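Local atomic coordinates of SA0254 protein (Staphylococcus aureus subsp. aureus, PDB entry 2OOI), a protein that is of unknown function but carries a UTRA domain, probably the effector-binding module of a GntR-type transcription regulator. Residues V37-A45 / T133-S144; M20-K28 / Y77-G85. All blocks are in the same frame, centred on the assembly; numbering follows the deposited sequence.

Interaction 1 of 2, residues V37-A45 / T133-S144; sequences VQDELQLNA and TFYTMTGKPFDS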
loop_
_atom_site.group_PDB
_atom_site.type_symbol
_atom_site.label_atom_id
_atom_site.label_comp_id
_atom_site.label_asym_id
_atom_site.label_seq_id
_atom_site.Cartn_x
_atom_site.Cartn_y
_atom_site.Cartn_z
ATOM N N VAL B 37 18.967 -8.872 10.124
ATOM C CA VAL B 37 19.597 -8.337 8.937
ATOM C C VAL B 37 20.508 -9.402 8.289
ATOM O O VAL B 37 20.598 -9.465 7.068
ATOM C CB VAL B 37 20.313 -6.979 9.218
ATOM C CG1 VAL B 37 21.275 -6.621 8.094
ATOM C CG2 VAL B 37 19.271 -5.860 9.443
ATOM N N GLN B 38 21.140 -10.265 9.089
ATOM C CA GLN B 38 21.907 -11.384 8.531
ATOM C C GLN B 38 20.990 -12.301 7.793
ATOM O O GLN B 38 21.258 -12.670 6.662
ATOM C CB GLN B 38 22.618 -12.210 9.599
ATOM C CG GLN B 38 23.630 -11.413 10.331
ATOM C CD GLN B 38 24.455 -12.205 11.334
ATOM O OE1 GLN B 38 25.431 -11.642 11.900
ATOM N NE2 GLN B 38 24.093 -13.497 11.572
ATOM N N ASP B 39 19.912 -12.687 8.461
ATOM C CA ASP B 39 18.942 -13.553 7.872
ATOM C C ASP B 39 18.586 -12.920 6.560
ATOM O O ASP B 39 18.841 -13.482 5.510
ATOM C CB ASP B 39 17.710 -13.665 8.753
ATOM C CG ASP B 39 16.740 -14.714 8.258
ATOM O OD1 ASP B 39 17.011 -15.362 7.205
ATOM O OD2 ASP B 39 15.709 -14.909 8.931
ATOM N N GLU B 40 18.068 -11.706 6.636
ATOM C CA GLU B 40 17.404 -11.083 5.514
ATOM C C GLU B 40 18.352 -10.735 4.366
ATOM O O GLU B 40 18.004 -10.911 3.212
ATOM C CB GLU B 40 16.652 -9.828 5.984
ATOM C CG GLU B 40 15.772 -9.244 4.939
ATOM C CD GLU B 40 15.263 -7.866 5.298
ATOM O OE1 GLU B 40 15.533 -7.380 6.424
ATOM O OE2 GLU B 40 14.586 -7.249 4.448
ATOM N N LEU B 41 19.530 -10.215 4.654
ATOM C CA LEU B 41 20.436 -9.912 3.563
ATOM C C LEU B 41 21.265 -11.140 3.153
ATOM O O LEU B 41 22.128 -11.040 2.275
ATOM C CB LEU B 41 21.322 -8.725 3.919
ATOM C CG LEU B 41 20.578 -7.406 4.183
ATOM C CD1 LEU B 41 21.564 -6.261 4.359
ATOM C CD2 LEU B 41 19.623 -7.087 3.060
ATOM N N GLN B 42 20.962 -12.289 3.772
ATOM C CA GLN B 42 21.652 -13.556 3.561
ATOM C C GLN B 42 23.144 -13.371 3.700
ATOM O O GLN B 42 23.864 -13.528 2.740
ATOM C CB GLN B 42 21.272 -14.148 2.210
ATOM C CG GLN B 42 19.824 -14.606 2.163
ATOM C CD GLN B 42 19.237 -14.701 0.753
ATOM O OE1 GLN B 42 18.066 -14.376 0.535
ATOM N NE2 GLN B 42 20.039 -15.149 -0.197
ATOM N N LEU B 43 23.575 -13.057 4.924
ATOM C CA LEU B 43 24.938 -12.626 5.250
ATOM C C LEU B 43 25.686 -13.624 6.165
ATOM O O LEU B 43 25.063 -14.547 6.697
ATOM C CB LEU B 43 24.871 -11.275 5.994
ATOM C CG LEU B 43 25.000 -9.923 5.273
ATOM C CD1 LEU B 43 24.352 -9.912 3.908
ATOM C CD2 LEU B 43 24.456 -8.803 6.141
ATOM N N ASN B 44 27.011 -13.420 6.314
ATOM C CA ASN B 44 27.811 -13.833 7.509
ATOM C C ASN B 44 27.847 -12.753 8.651
ATOM O O ASN B 44 27.494 -11.564 8.437
ATOM C CB ASN B 44 29.275 -14.091 7.139
ATOM C CG ASN B 44 29.434 -14.853 5.844
ATOM O OD1 ASN B 44 30.280 -14.494 5.002
ATOM N ND2 ASN B 44 28.630 -15.899 5.665
ATOM N N ALA B 45 28.346 -13.143 9.835
ATOM C CA ALA B 45 28.151 -12.355 11.087
ATOM C C ALA B 45 29.269 -11.383 11.431
ATOM O O ALA B 45 29.443 -10.377 10.762
ATOM C CB ALA B 45 27.910 -13.300 12.270
ATOM N N THR B 133 12.755 -4.918 0.632
ATOM C CA THR B 133 14.033 -5.594 0.448
ATOM C C THR B 133 14.376 -5.565 -1.022
ATOM O O THR B 133 13.581 -6.009 -1.836
ATOM C CB THR B 133 13.978 -7.022 0.892
ATOM O OG1 THR B 133 13.692 -7.055 2.287
ATOM C CG2 THR B 133 15.335 -7.737 0.619
ATOM N N PHE B 134 15.551 -5.026 -1.352
ATOM C CA PHE B 134 15.964 -4.866 -2.736
ATOM C C PHE B 134 16.985 -5.938 -3.123
ATOM O O PHE B 134 17.899 -6.260 -2.351
ATOM C CB PHE B 134 16.612 -3.493 -2.950
ATOM C CG PHE B 134 15.676 -2.317 -2.777
ATOM C CD1 PHE B 134 15.098 -1.701 -3.887
ATOM C CD2 PHE B 134 15.414 -1.788 -1.498
ATOM C CE1 PHE B 134 14.240 -0.579 -3.731
ATOM C CE2 PHE B 134 14.566 -0.674 -1.327
ATOM C CZ PHE B 134 13.979 -0.068 -2.447
ATOM N N TYR B 135 16.854 -6.464 -4.330
ATOM C CA TYR B 135 17.788 -7.441 -4.827
ATOM C C TYR B 135 18.423 -6.928 -6.089
ATOM O O TYR B 135 17.796 -6.216 -6.872
ATOM C CB TYR B 135 17.097 -8.760 -5.141
ATOM C CG TYR B 135 16.346 -9.370 -3.989
ATOM C CD1 TYR B 135 16.789 -10.542 -3.375
ATOM C CD2 TYR B 135 15.184 -8.789 -3.521
ATOM C CE1 TYR B 135 16.088 -11.100 -2.324
ATOM C CE2 TYR B 135 14.486 -9.338 -2.479
ATOM C CZ TYR B 135 14.942 -10.490 -1.890
ATOM O OH TYR B 135 14.218 -11.004 -0.854
ATOM N N THR B 136 19.667 -7.325 -6.296
ATOM C CA THR B 136 20.336 -7.068 -7.550
ATOM C C THR B 136 19.696 -7.918 -8.629
ATOM O O THR B 136 18.906 -8.825 -8.345
ATOM C CB THR B 136 21.794 -7.474 -7.498
ATOM O OG1 THR B 136 21.868 -8.901 -7.414
ATOM C CG2 THR B 136 22.492 -6.818 -6.320
ATOM N N MET B 137 20.076 -7.652 -9.871
ATOM C CA MET B 137 19.518 -8.369 -11.012
ATOM C C MET B 137 19.950 -9.839 -11.037
ATOM O O MET B 137 19.422 -10.604 -11.823
ATOM C CB MET B 137 19.907 -7.682 -12.320
ATOM C CG MET B 137 18.772 -7.624 -13.356
ATOM S SD MET B 137 19.141 -6.380 -14.626
ATOM C CE MET B 137 18.942 -4.854 -13.660
ATOM N N THR B 138 20.901 -10.235 -10.191
ATOM C CA THR B 138 21.235 -11.654 -10.046
ATOM C C THR B 138 20.600 -12.276 -8.790
ATOM O O THR B 138 21.022 -13.338 -8.337
ATOM C CB THR B 138 22.780 -11.875 -10.045
ATOM O OG1 THR B 138 23.408 -10.895 -9.214
ATOM C CG2 THR B 138 23.339 -11.761 -11.453
ATOM N N GLY B 139 19.591 -11.620 -8.225
ATOM C CA GLY B 139 18.924 -12.124 -7.021
ATOM C C GLY B 139 19.653 -11.947 -5.691
ATOM O O GLY B 139 19.310 -12.601 -4.706
ATOM N N LYS B 140 20.646 -11.060 -5.640
ATOM C CA LYS B 140 21.395 -10.823 -4.403
ATOM C C LYS B 140 20.679 -9.716 -3.633
ATOM O O LYS B 140 20.469 -8.630 -4.153
ATOM C CB LYS B 140 22.872 -10.477 -4.697
ATOM C CG LYS B 140 23.645 -11.629 -5.405
ATOM C CD LYS B 140 25.091 -11.244 -5.894
ATOM C CE LYS B 140 25.706 -12.311 -6.864
ATOM N NZ LYS B 140 26.847 -11.823 -7.762
ATOM N N PRO B 141 20.258 -9.999 -2.404
ATOM C CA PRO B 141 19.561 -8.972 -1.632
ATOM C C PRO B 141 20.566 -8.016 -1.056
ATOM O O PRO B 141 21.493 -8.475 -0.441
ATOM C CB PRO B 141 18.900 -9.768 -0.508
ATOM C CG PRO B 141 19.760 -10.979 -0.319
ATOM C CD PRO B 141 20.413 -11.259 -1.659
ATOM N N PHE B 142 20.423 -6.707 -1.244
ATOM C CA PHE B 142 21.478 -5.804 -0.777
ATOM C C PHE B 142 21.039 -4.685 0.170
ATOM O O PHE B 142 21.893 -4.041 0.783
ATOM C CB PHE B 142 22.210 -5.210 -1.975
ATOM C CG PHE B 142 21.374 -4.296 -2.793
ATOM C CD1 PHE B 142 21.241 -2.976 -2.448
ATOM C CD2 PHE B 142 20.692 -4.764 -3.897
ATOM C CE1 PHE B 142 20.449 -2.126 -3.190
ATOM C CE2 PHE B 142 19.876 -3.907 -4.655
ATOM C CZ PHE B 142 19.762 -2.592 -4.293
ATOM N N ASP B 143 19.730 -4.459 0.308
ATOM C CA ASP B 143 19.207 -3.328 1.078
ATOM C C ASP B 143 17.954 -3.763 1.796
ATOM O O ASP B 143 16.989 -4.174 1.152
ATOM C CB ASP B 143 18.885 -2.186 0.118
ATOM C CG ASP B 143 18.066 -1.048 0.747
ATOM O OD1 ASP B 143 17.720 -1.085 1.942
ATOM O OD2 ASP B 143 17.784 -0.075 0.011
ATOM N N SER B 144 17.965 -3.654 3.123
ATOM C CA SER B 144 16.794 -3.897 3.971
ATOM C C SER B 144 16.312 -2.581 4.554
ATOM O O SER B 144 16.987 -2.004 5.386
ATOM C CB SER B 144 17.183 -4.827 5.128
ATOM O OG SER B 144 16.086 -5.127 5.985
#
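The last turn of helix 35-41, at Glu40 and Leu41, lies across the hairpin of strands 126-136 and 141-150, meeting it chiefly at Thr133, Pro141 and Ser144. The axes of helix 37-41 and strand 141-144 approach to 8.8 Å at 135°, and the backbones come nearest where Leu41 CA is 5.4 Å from Pro141 CA. The extended chain of Glu40, with CG anti to the backbone N (chi1 -171°), brings its carboxylate to the hairpin, where it spans both strands. OE1 accepts from Ser144 OG and OE2 from Thr133 OG1, but both pairs are modelled closer than a real hydrogen bond, so this part of the model is doubtful in detail. Glu40 OE2 is also hydrogen-bonded by His131 NE2, outside the two segments. Van der Waals packing runs alongside: the CD2 branch of Leu41 lies against the strand backbone, 3.8 Å from Asp143 N, and also touches Ser144 CB. Pro141 CG sits 3.5 Å from Leu41 O, while the side chain of Gln42 crosses that of Pro141 at about a right angle, its OE1 3.9 Å from Pro141 CG. Gln42, with positive phi, closes the helix: Gln42 N bonds to Asp39 O and Leu43 N to Gln38 O. The result is a Schellman-terminated helix docked on a beta hairpin, within the antiparallel sheet and helices of a UTRA domain.

Interaction 2 of 2, residues M20-K28 / Y77-G85; sequences MTSKVLVFK and YLNDDIAKG
Van der Waals contacts centre on Phe27 and Val24. The Phe27 ring lies under the backbone of the loop between helices 72-75 and 87-94: Asp80 N stands 3.9 Å above the ring plane over its centre, and Asn79 C above the same face toward the rim. An apolar contact is made where Leu78 CB arrives in plane at the ring edge, 4.0 Å from Phe27 CZ. A chi1 of -171° turns the ring away from its own backbone N and beside its carbonyl carbon, bringing a face under the Asn79-Asp80 peptide, while Phe27 CB meets Asp80 CB. Val24 uses both branches, CG2 making an apolar contact with Ala83 CB at 3.9 Å and CG1 facing Asp80 CB. Outside the two segments, Tyr50 also meets the Phe27 ring.

Ser22, Val24 and Phe27 all point at the loop, a spacing that breaks simple strand alternation. It coincides with a classic beta bulge, in which Leu25 and Val26 both face Glu53 of strand 49-58; the bulge lies in strand 20-30, an outermost strand of the sheet within this chain.

One hydrogen bond joins the segments: Ser22 OG donates to Lys84 O over 3.3 Å, arriving 40° out of the carbonyl plane. Further polar links lie within the loop itself. Asn79 OD1 accepts from Ile82 N at 2.8 Å, an Asx motif with a nearly straight N-H...O angle of 173°, and Ala83 N bonds to Asn79 O. Electrostatically, Lys84 NZ forms a salt bridge with Asp81 OD1 at 3.4 Å.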
loop_
_atom_site.group_PDB
_atom_site.type_symbol
_atom_site.label_atom_id
_atom_site.label_comp_id
_atom_site.label_asym_id
_atom_site.label_seq_id
_atom_site.Cartn_x
_atom_site.Cartn_y
_atom_site.Cartn_z
ATOM N N MET B 20 12.366 16.117 -3.017
ATOM C CA MET B 20 12.845 15.306 -1.903
ATOM C C MET B 20 14.116 15.874 -1.325
ATOM O O MET B 20 15.045 16.154 -2.061
ATOM C CB MET B 20 13.132 13.883 -2.389
ATOM C CG MET B 20 11.888 13.069 -2.702
ATOM S SD MET B 20 11.239 12.241 -1.245
ATOM C CE MET B 20 12.705 11.532 -0.484
ATOM N N THR B 21 14.137 16.063 -0.012
ATOM C CA THR B 21 15.379 16.281 0.722
ATOM C C THR B 21 15.342 15.413 1.965
ATOM O O THR B 21 14.303 14.878 2.346
ATOM C CB THR B 21 15.611 17.767 1.108
ATOM O OG1 THR B 21 14.596 18.206 2.014
ATOM C CG2 THR B 21 15.616 18.668 -0.132
ATOM N N SER B 22 16.489 15.236 2.593
ATOM C CA SER B 22 16.535 14.348 3.728
ATOM C C SER B 22 17.550 14.839 4.701
ATOM O O SER B 22 18.472 15.519 4.324
ATOM C CB SER B 22 16.827 12.921 3.275
ATOM O OG SER B 22 18.200 12.693 3.225
ATOM N N LYS B 23 17.354 14.520 5.966
ATOM C CA LYS B 23 18.327 14.822 6.995
ATOM C C LYS B 23 18.863 13.498 7.537
ATOM O O LYS B 23 18.102 12.645 7.975
ATOM C CB LYS B 23 17.663 15.640 8.102
ATOM C CG LYS B 23 18.455 15.699 9.398
ATOM C CD LYS B 23 17.886 16.733 10.391
ATOM C CE LYS B 23 18.931 17.095 11.468
ATOM N NZ LYS B 23 20.175 17.679 10.868
ATOM N N VAL B 24 20.172 13.316 7.495
ATOM C CA VAL B 24 20.778 12.073 7.945
ATOM C C VAL B 24 20.904 12.139 9.443
ATOM O O VAL B 24 21.530 13.047 9.943
ATOM C CB VAL B 24 22.155 11.841 7.332
ATOM C CG1 VAL B 24 22.813 10.619 7.971
ATOM C CG2 VAL B 24 22.037 11.691 5.810
ATOM N N LEU B 25 20.298 11.190 10.158
ATOM C CA LEU B 25 20.327 11.197 11.621
ATOM C C LEU B 25 21.438 10.335 12.176
ATOM O O LEU B 25 21.961 10.655 13.222
ATOM C CB LEU B 25 19.006 10.701 12.197
ATOM C CG LEU B 25 17.785 11.531 11.824
ATOM C CD1 LEU B 25 16.493 10.889 12.362
ATOM C CD2 LEU B 25 17.952 12.986 12.294
ATOM N N VAL B 26 21.731 9.214 11.507
ATOM C CA VAL B 26 22.710 8.224 11.950
ATOM C C VAL B 26 23.319 7.537 10.738
ATOM O O VAL B 26 22.619 7.214 9.798
ATOM C CB VAL B 26 22.078 7.130 12.812
ATOM C CG1 VAL B 26 23.024 5.941 12.952
ATOM C CG2 VAL B 26 21.722 7.650 14.145
ATOM N N PHE B 27 24.628 7.328 10.767
ATOM C CA PHE B 27 25.307 6.542 9.759
ATOM C C PHE B 27 26.438 5.811 10.431
ATOM O O PHE B 27 27.348 6.428 10.945
ATOM C CB PHE B 27 25.846 7.417 8.640
ATOM C CG PHE B 27 26.357 6.635 7.466
ATOM C CD1 PHE B 27 25.535 6.341 6.402
ATOM C CD2 PHE B 27 27.653 6.172 7.435
ATOM C CE1 PHE B 27 26.005 5.608 5.330
ATOM C CE2 PHE B 27 28.113 5.453 6.375
ATOM C CZ PHE B 27 27.282 5.161 5.328
ATOM N N LYS B 28 26.359 4.495 10.446
ATOM C CA LYS B 28 27.371 3.626 11.014
ATOM C C LYS B 28 27.807 2.615 9.957
ATOM O O LYS B 28 26.988 2.068 9.224
ATOM C CB LYS B 28 26.767 2.744 12.113
ATOM C CG LYS B 28 26.385 3.373 13.407
ATOM C CD LYS B 28 26.089 2.238 14.478
ATOM C CE LYS B 28 26.076 2.794 15.956
ATOM N NZ LYS B 28 25.155 4.045 16.174
ATOM N N TYR B 77 30.498 0.962 -1.535
ATOM C CA TYR B 77 30.824 2.111 -0.688
ATOM C C TYR B 77 29.662 3.106 -0.500
ATOM O O TYR B 77 28.946 3.423 -1.426
ATOM C CB TYR B 77 32.040 2.861 -1.220
ATOM C CG TYR B 77 32.423 4.060 -0.374
ATOM C CD1 TYR B 77 33.338 3.950 0.660
ATOM C CD2 TYR B 77 31.853 5.297 -0.602
ATOM C CE1 TYR B 77 33.685 5.052 1.423
ATOM C CE2 TYR B 77 32.184 6.398 0.162
ATOM C CZ TYR B 77 33.095 6.274 1.169
ATOM O OH TYR B 77 33.418 7.383 1.901
ATOM N N LEU B 78 29.543 3.608 0.723
ATOM C CA LEU B 78 28.499 4.521 1.131
ATOM C C LEU B 78 29.098 5.350 2.283
ATOM O O LEU B 78 29.846 4.813 3.098
ATOM C CB LEU B 78 27.312 3.709 1.634
ATOM C CG LEU B 78 25.909 3.854 1.087
ATOM C CD1 LEU B 78 25.932 3.901 -0.416
ATOM C CD2 LEU B 78 25.061 2.699 1.580
ATOM N N ASN B 79 28.798 6.646 2.317
ATOM C CA ASN B 79 29.053 7.504 3.474
ATOM C C ASN B 79 27.806 8.377 3.712
ATOM O O ASN B 79 26.817 8.290 2.953
ATOM C CB ASN B 79 30.284 8.368 3.244
ATOM C CG ASN B 79 29.975 9.656 2.484
ATOM O OD1 ASN B 79 29.146 9.685 1.581
ATOM N ND2 ASN B 79 30.651 10.739 2.871
ATOM N N ASP B 80 27.853 9.226 4.736
ATOM C CA ASP B 80 26.684 10.049 5.082
ATOM C C ASP B 80 26.386 11.222 4.116
ATOM O O ASP B 80 25.231 11.622 3.953
ATOM C CB ASP B 80 26.744 10.538 6.539
ATOM C CG ASP B 80 27.918 11.446 6.826
ATOM O OD1 ASP B 80 28.534 11.994 5.893
ATOM O OD2 ASP B 80 28.203 11.623 8.019
ATOM N N ASP B 81 27.410 11.750 3.464
ATOM C CA ASP B 81 27.172 12.718 2.429
ATOM C C ASP B 81 26.398 12.097 1.307
ATOM O O ASP B 81 25.369 12.633 0.930
ATOM C CB ASP B 81 28.470 13.318 1.909
ATOM C CG ASP B 81 29.096 14.281 2.905
ATOM O OD1 ASP B 81 28.315 15.130 3.414
ATOM O OD2 ASP B 81 30.340 14.191 3.170
ATOM N N ILE B 82 26.852 10.968 0.768
ATOM C CA ILE B 82 26.126 10.414 -0.372
ATOM C C ILE B 82 24.659 10.167 0.097
ATOM O O ILE B 82 23.692 10.377 -0.651
ATOM C CB ILE B 82 26.799 9.157 -1.090
ATOM C CG1 ILE B 82 28.124 9.535 -1.704
ATOM C CG2 ILE B 82 25.924 8.406 -2.123
ATOM C CD1 ILE B 82 28.888 8.332 -2.175
ATOM N N ALA B 83 24.518 9.780 1.366
ATOM C CA ALA B 83 23.212 9.549 1.995
ATOM C C ALA B 83 22.275 10.789 2.079
ATOM O O ALA B 83 21.090 10.630 2.297
ATOM C CB ALA B 83 23.431 8.962 3.374
ATOM N N LYS B 84 22.785 12.006 1.928
ATOM C CA LYS B 84 21.911 13.181 1.868
ATOM C C LYS B 84 21.057 13.181 0.596
ATOM O O LYS B 84 19.926 13.639 0.624
ATOM C CB LYS B 84 22.705 14.506 1.941
ATOM C CG LYS B 84 23.495 14.737 3.265
ATOM C CD LYS B 84 24.634 15.773 3.093
ATOM C CE LYS B 84 25.367 16.126 4.423
ATOM N NZ LYS B 84 25.522 14.938 5.350
ATOM N N GLY B 85 21.580 12.676 -0.515
ATOM C CA GLY B 85 20.844 12.682 -1.781
ATOM C C GLY B 85 20.192 11.357 -2.072
ATOM O O GLY B 85 19.918 10.584 -1.159
#

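How the interactions relate
Interactions 1 and 2 do not touch: their centres are 20 Å apart and their nearest atoms about 7 Å apart. They are tied through one six-stranded antiparallel sheet, since strand 20-30 of interaction 2 is at its margin and strands 126-136 and 141-150 of interaction 1 lie beyond strands 49-58 and 61-71. In the chain, strand 20-30 leads on to helix 35-41, and the segments alternate, so along the chain the two contacts cross. A bound zinc ion is about 8 Å from the side chain of Asp143 and about 8 Å from that of Ser22. Each contact therefore reaches the zinc's surroundings, but neither side chain is close enough to coordinate it.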